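Local coordinates for protein putative modification methylase (Thermus thermophilus, PDB 2ZIG) that probably transfers a methyl group from S-adenosyl-L-methionine to cytosine N4 in DNA, as a modification methylase of the N4 subfamily, at residues V21-V32 / F277-G291. Residues are numbered along the deposited sequence; the frame is centred on the assembly and turned at random.
Sequences VHRLHVGDAREV and FAREVPGFSLEVLDG
The His22 imidazole meets Phe277 and Phe284 in an aromatic cluster, each phenyl ring approaching from a different side. Phe277 brings its CZ to within 3.5 Å of His22 ND1, which sits at the edge of the phenyl ring, while Phe284 CD2 comes up to the imidazole edge, 3.5 Å from His22 CE1. Both ring pairs are oblique, with planes at 52° and 57°. Val281 CG2, over the ring centre, and Leu286 CB, toward the rim of the opposite face, fix how Phe277 is turned. A chi1 of 177° carries Leu286 CG away from its backbone N, and chi2 then sends CD1 to His22 O and CD2 to 3.7 Å from Leu24 CB. On the sheet face of His22, Leu24, Leu286 and Val288, Val26 CG2 meets Val288 CG1 at 3.5 Å, and Ala270 of helix 267-280 covers Leu24 and Val26. On the face of Arg23, His25, Glu287 and Leu289, Glu287 OE2 lies over the guanidinium toward Arg23 NH2, a salt bridge of doubtful detail because OE2 is modelled too close; the two planes are roughly perpendicular. Leu289 CD1 fills the angle between Arg23 and His25, 3.5 Å from His25 CE1. Four backbone bonds join the strands in parallel, from Glu287 N to His22 O (2.9 Å) through to Val26 N to Leu289 O. Strand 22-26, hydrogen-bonded to strand 259-264, leads to Asp28 and Ala29 of the S-adenosyl-L-methionine site; 286-289 ends the Rossmann-like methyltransferase sheet.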
loop_
_atom_site.group_PDB
_atom_site.type_symbol
_atom_site.label_atom_id
_atom_site.label_comp_id
_atom_site.label_asym_id
_atom_site.label_seq_id
_atom_site.Cartn_x
_atom_site.Cartn_y
_atom_site.Cartn_z
ATOM N N VAL B 21 7.721 6.747 34.431
ATOM C CA VAL B 21 8.744 7.621 33.795
ATOM C C VAL B 21 8.666 7.515 32.278
ATOM O O VAL B 21 8.597 6.420 31.711
ATOM C CB VAL B 21 10.177 7.247 34.254
ATOM C CG1 VAL B 21 11.208 8.016 33.452
ATOM C CG2 VAL B 21 10.347 7.564 35.737
ATOM N N HIS B 22 8.658 8.674 31.632
ATOM C CA HIS B 22 8.607 8.757 30.189
ATOM C C HIS B 22 9.943 9.342 29.790
ATOM O O HIS B 22 10.328 10.402 30.284
ATOM C CB HIS B 22 7.459 9.665 29.774
ATOM C CG HIS B 22 6.127 9.191 30.263
ATOM N ND1 HIS B 22 5.386 9.883 31.199
ATOM C CD2 HIS B 22 5.424 8.069 29.980
ATOM C CE1 HIS B 22 4.285 9.205 31.472
ATOM N NE2 HIS B 22 4.285 8.100 30.747
ATOM N N ARG B 23 10.655 8.649 28.907
ATOM C CA ARG B 23 11.980 9.101 28.499
ATOM C C ARG B 23 12.160 9.318 27.004
ATOM O O ARG B 23 11.558 8.631 26.182
ATOM C CB ARG B 23 13.022 8.087 28.979
ATOM C CG ARG B 23 12.712 7.500 30.348
ATOM C CD ARG B 23 13.624 6.334 30.673
ATOM N NE ARG B 23 14.959 6.759 31.088
ATOM C CZ ARG B 23 15.237 7.324 32.261
ATOM N NH1 ARG B 23 16.483 7.677 32.552
ATOM N NH2 ARG B 23 14.273 7.530 33.148
ATOM N N LEU B 24 13.001 10.286 26.666
ATOM C CA LEU B 24 13.307 10.586 25.280
ATOM C C LEU B 24 14.833 10.646 25.206
ATOM O O LEU B 24 15.461 11.486 25.857
ATOM C CB LEU B 24 12.713 11.938 24.877
ATOM C CG LEU B 24 12.523 12.262 23.388
ATOM C CD1 LEU B 24 12.522 13.767 23.208
ATOM C CD2 LEU B 24 13.615 11.659 22.552
ATOM N N HIS B 25 15.430 9.741 24.439
ATOM C CA HIS B 25 16.882 9.720 24.294
ATOM C C HIS B 25 17.281 10.540 23.085
ATOM O O HIS B 25 16.614 10.509 22.045
ATOM C CB HIS B 25 17.389 8.295 24.107
ATOM C CG HIS B 25 17.181 7.416 25.296
ATOM N ND1 HIS B 25 18.193 7.112 26.180
ATOM C CD2 HIS B 25 16.080 6.769 25.743
ATOM C CE1 HIS B 25 17.725 6.311 27.120
ATOM N NE2 HIS B 25 16.445 6.087 26.878
ATOM N N VAL B 26 18.371 11.281 23.221
ATOM C CA VAL B 26 18.850 12.095 22.116
ATOM C C VAL B 26 20.057 11.407 21.524
ATOM O O VAL B 26 21.062 11.225 22.201
ATOM C CB VAL B 26 19.252 13.501 22.581
ATOM C CG1 VAL B 26 19.805 14.293 21.407
ATOM C CG2 VAL B 26 18.051 14.206 23.178
ATOM N N GLY B 27 19.947 11.013 20.261
ATOM C CA GLY B 27 21.052 10.341 19.604
ATOM C C GLY B 27 20.661 9.640 18.318
ATOM O O GLY B 27 19.683 10.000 17.659
ATOM N N ASP B 28 21.443 8.630 17.960
ATOM C CA ASP B 28 21.196 7.861 16.756
ATOM C C ASP B 28 20.306 6.670 17.079
ATOM O O ASP B 28 20.659 5.824 17.898
ATOM C CB ASP B 28 22.519 7.389 16.164
ATOM C CG ASP B 28 22.327 6.499 14.965
ATOM O OD1 ASP B 28 22.275 5.264 15.138
ATOM O OD2 ASP B 28 22.215 7.042 13.852
ATOM N N ALA B 29 19.151 6.621 16.416
ATOM C CA ALA B 29 18.152 5.571 16.608
ATOM C C ALA B 29 18.704 4.151 16.748
ATOM O O ALA B 29 18.399 3.453 17.717
ATOM C CB ALA B 29 17.140 5.623 15.471
ATOM N N ARG B 30 19.510 3.723 15.783
ATOM C CA ARG B 30 20.077 2.376 15.804
ATOM C C ARG B 30 20.941 2.146 17.038
ATOM O O ARG B 30 20.737 1.187 17.793
ATOM C CB ARG B 30 20.921 2.148 14.554
ATOM C CG ARG B 30 21.055 0.691 14.132
ATOM C CD ARG B 30 21.673 -0.193 15.206
ATOM N NE ARG B 30 22.943 0.325 15.716
ATOM C CZ ARG B 30 23.947 0.744 14.953
ATOM N NH1 ARG B 30 23.837 0.716 13.630
ATOM N NH2 ARG B 30 25.063 1.189 15.515
ATOM N N GLU B 31 21.909 3.034 17.235
ATOM C CA GLU B 31 22.822 2.938 18.365
ATOM C C GLU B 31 22.104 2.904 19.712
ATOM O O GLU B 31 22.388 2.049 20.546
ATOM C CB GLU B 31 23.802 4.108 18.333
ATOM C CG GLU B 31 24.558 4.223 17.019
ATOM C CD GLU B 31 25.610 5.316 17.040
ATOM O OE1 GLU B 31 26.211 5.590 15.974
ATOM O OE2 GLU B 31 25.835 5.896 18.125
ATOM N N VAL B 32 21.176 3.832 19.921
ATOM C CA VAL B 32 20.438 3.895 21.178
ATOM C C VAL B 32 19.579 2.656 21.385
ATOM O O VAL B 32 19.606 2.043 22.452
ATOM C CB VAL B 32 19.547 5.152 21.237
ATOM C CG1 VAL B 32 18.726 5.160 22.519
ATOM C CG2 VAL B 32 20.419 6.401 21.165
ATOM N N PHE B 277 5.364 18.063 25.504
ATOM C CA PHE B 277 4.909 16.985 26.370
ATOM C C PHE B 277 4.319 17.546 27.656
ATOM O O PHE B 277 3.204 17.195 28.043
ATOM C CB PHE B 277 6.088 16.072 26.704
ATOM C CG PHE B 277 5.711 14.824 27.460
ATOM C CD1 PHE B 277 5.516 13.621 26.787
ATOM C CD2 PHE B 277 5.610 14.839 28.848
ATOM C CE1 PHE B 277 5.236 12.446 27.484
ATOM C CE2 PHE B 277 5.329 13.673 29.559
ATOM C CZ PHE B 277 5.143 12.469 28.875
ATOM N N ALA B 278 5.075 18.421 28.314
ATOM C CA ALA B 278 4.635 19.026 29.565
ATOM C C ALA B 278 3.426 19.923 29.342
ATOM O O ALA B 278 2.754 20.323 30.287
ATOM C CB ALA B 278 5.782 19.830 30.192
ATOM N N ARG B 279 3.151 20.230 28.083
ATOM C CA ARG B 279 2.032 21.086 27.728
ATOM C C ARG B 279 0.789 20.228 27.487
ATOM O O ARG B 279 -0.326 20.613 27.837
ATOM C CB ARG B 279 2.398 21.859 26.457
ATOM C CG ARG B 279 1.723 23.202 26.263
ATOM C CD ARG B 279 2.199 23.824 24.948
ATOM N NE ARG B 279 3.654 23.973 24.915
ATOM C CZ ARG B 279 4.413 23.766 23.842
ATOM N NH1 ARG B 279 5.726 23.930 23.923
ATOM N NH2 ARG B 279 3.868 23.385 22.693
ATOM N N GLU B 280 0.997 19.045 26.916
ATOM C CA GLU B 280 -0.101 18.135 26.585
ATOM C C GLU B 280 -0.314 16.990 27.580
ATOM O O GLU B 280 -1.333 16.309 27.523
ATOM C CB GLU B 280 0.139 17.525 25.199
ATOM C CG GLU B 280 0.737 18.482 24.179
ATOM C CD GLU B 280 -0.288 19.369 23.510
ATOM O OE1 GLU B 280 -1.116 19.979 24.220
ATOM O OE2 GLU B 280 -0.260 19.465 22.266
ATOM N N VAL B 281 0.635 16.759 28.480
ATOM C CA VAL B 281 0.494 15.659 29.425
ATOM C C VAL B 281 0.413 16.116 30.867
ATOM O O VAL B 281 1.426 16.191 31.560
ATOM C CB VAL B 281 1.660 14.666 29.318
ATOM C CG1 VAL B 281 1.387 13.461 30.203
ATOM C CG2 VAL B 281 1.863 14.244 27.877
ATOM N N PRO B 282 -0.804 16.397 31.351
ATOM C CA PRO B 282 -1.014 16.851 32.730
ATOM C C PRO B 282 -0.465 15.901 33.788
ATOM O O PRO B 282 -0.725 14.698 33.751
ATOM C CB PRO B 282 -2.532 16.994 32.818
ATOM C CG PRO B 282 -3.019 15.938 31.872
ATOM C CD PRO B 282 -2.093 16.131 30.688
ATOM N N GLY B 283 0.305 16.456 34.720
ATOM C CA GLY B 283 0.868 15.667 35.799
ATOM C C GLY B 283 2.164 14.926 35.517
ATOM O O GLY B 283 2.739 14.330 36.425
ATOM N N PHE B 284 2.638 14.948 34.277
ATOM C CA PHE B 284 3.871 14.234 33.960
ATOM C C PHE B 284 4.878 15.069 33.187
ATOM O O PHE B 284 4.533 16.086 32.594
ATOM C CB PHE B 284 3.564 12.964 33.166
ATOM C CG PHE B 284 2.688 11.985 33.892
ATOM C CD1 PHE B 284 1.338 12.261 34.104
ATOM C CD2 PHE B 284 3.206 10.786 34.359
ATOM C CE1 PHE B 284 0.520 11.352 34.768
ATOM C CE2 PHE B 284 2.401 9.870 35.023
ATOM C CZ PHE B 284 1.055 10.152 35.228
ATOM N N SER B 285 6.127 14.614 33.197
ATOM C CA SER B 285 7.212 15.293 32.501
ATOM C C SER B 285 8.009 14.324 31.656
ATOM O O SER B 285 8.127 13.146 31.985
ATOM C CB SER B 285 8.149 15.969 33.501
ATOM O OG SER B 285 7.530 17.100 34.084
ATOM N N LEU B 286 8.562 14.818 30.559
ATOM C CA LEU B 286 9.354 13.962 29.702
ATOM C C LEU B 286 10.821 14.150 30.037
ATOM O O LEU B 286 11.346 15.256 29.935
ATOM C CB LEU B 286 9.125 14.304 28.231
ATOM C CG LEU B 286 9.991 13.483 27.273
ATOM C CD1 LEU B 286 9.524 12.032 27.275
ATOM C CD2 LEU B 286 9.911 14.071 25.876
ATOM N N GLU B 287 11.481 13.072 30.441
ATOM C CA GLU B 287 12.892 13.153 30.768
ATOM C C GLU B 287 13.718 12.984 29.497
ATOM O O GLU B 287 13.627 11.961 28.819
ATOM C CB GLU B 287 13.275 12.068 31.771
ATOM C CG GLU B 287 14.666 12.269 32.336
ATOM C CD GLU B 287 15.161 11.081 33.130
ATOM O OE1 GLU B 287 16.196 11.224 33.814
ATOM O OE2 GLU B 287 14.525 10.008 33.066
ATOM N N VAL B 288 14.517 13.995 29.174
ATOM C CA VAL B 288 15.363 13.955 27.984
ATOM C C VAL B 288 16.789 13.580 28.361
ATOM O O VAL B 288 17.435 14.278 29.144
ATOM C CB VAL B 288 15.389 15.317 27.279
ATOM C CG1 VAL B 288 16.308 15.260 26.061
ATOM C CG2 VAL B 288 13.975 15.718 26.880
ATOM N N LEU B 289 17.278 12.479 27.801
ATOM C CA LEU B 289 18.628 12.012 28.089
ATOM C C LEU B 289 19.556 12.221 26.904
ATOM O O LEU B 289 19.478 11.485 25.921
ATOM C CB LEU B 289 18.606 10.529 28.438
ATOM C CG LEU B 289 17.642 10.094 29.537
ATOM C CD1 LEU B 289 17.778 8.601 29.747
ATOM C CD2 LEU B 289 17.940 10.846 30.824
ATOM N N ASP B 290 20.431 13.221 27.000
ATOM C CA ASP B 290 21.386 13.515 25.931
ATOM C C ASP B 290 22.470 12.446 25.912
ATOM O O ASP B 290 23.651 12.743 26.077
ATOM C CB ASP B 290 22.037 14.893 26.133
ATOM C CG ASP B 290 21.087 16.049 25.835
ATOM O OD1 ASP B 290 20.631 16.184 24.675
ATOM O OD2 ASP B 290 20.800 16.833 26.766
ATOM N N GLY B 291 22.056 11.199 25.715
ATOM C CA GLY B 291 23.000 10.099 25.672
ATOM C C GLY B 291 23.895 10.041 26.894
ATOM O O GLY B 291 23.412 9.944 28.024
#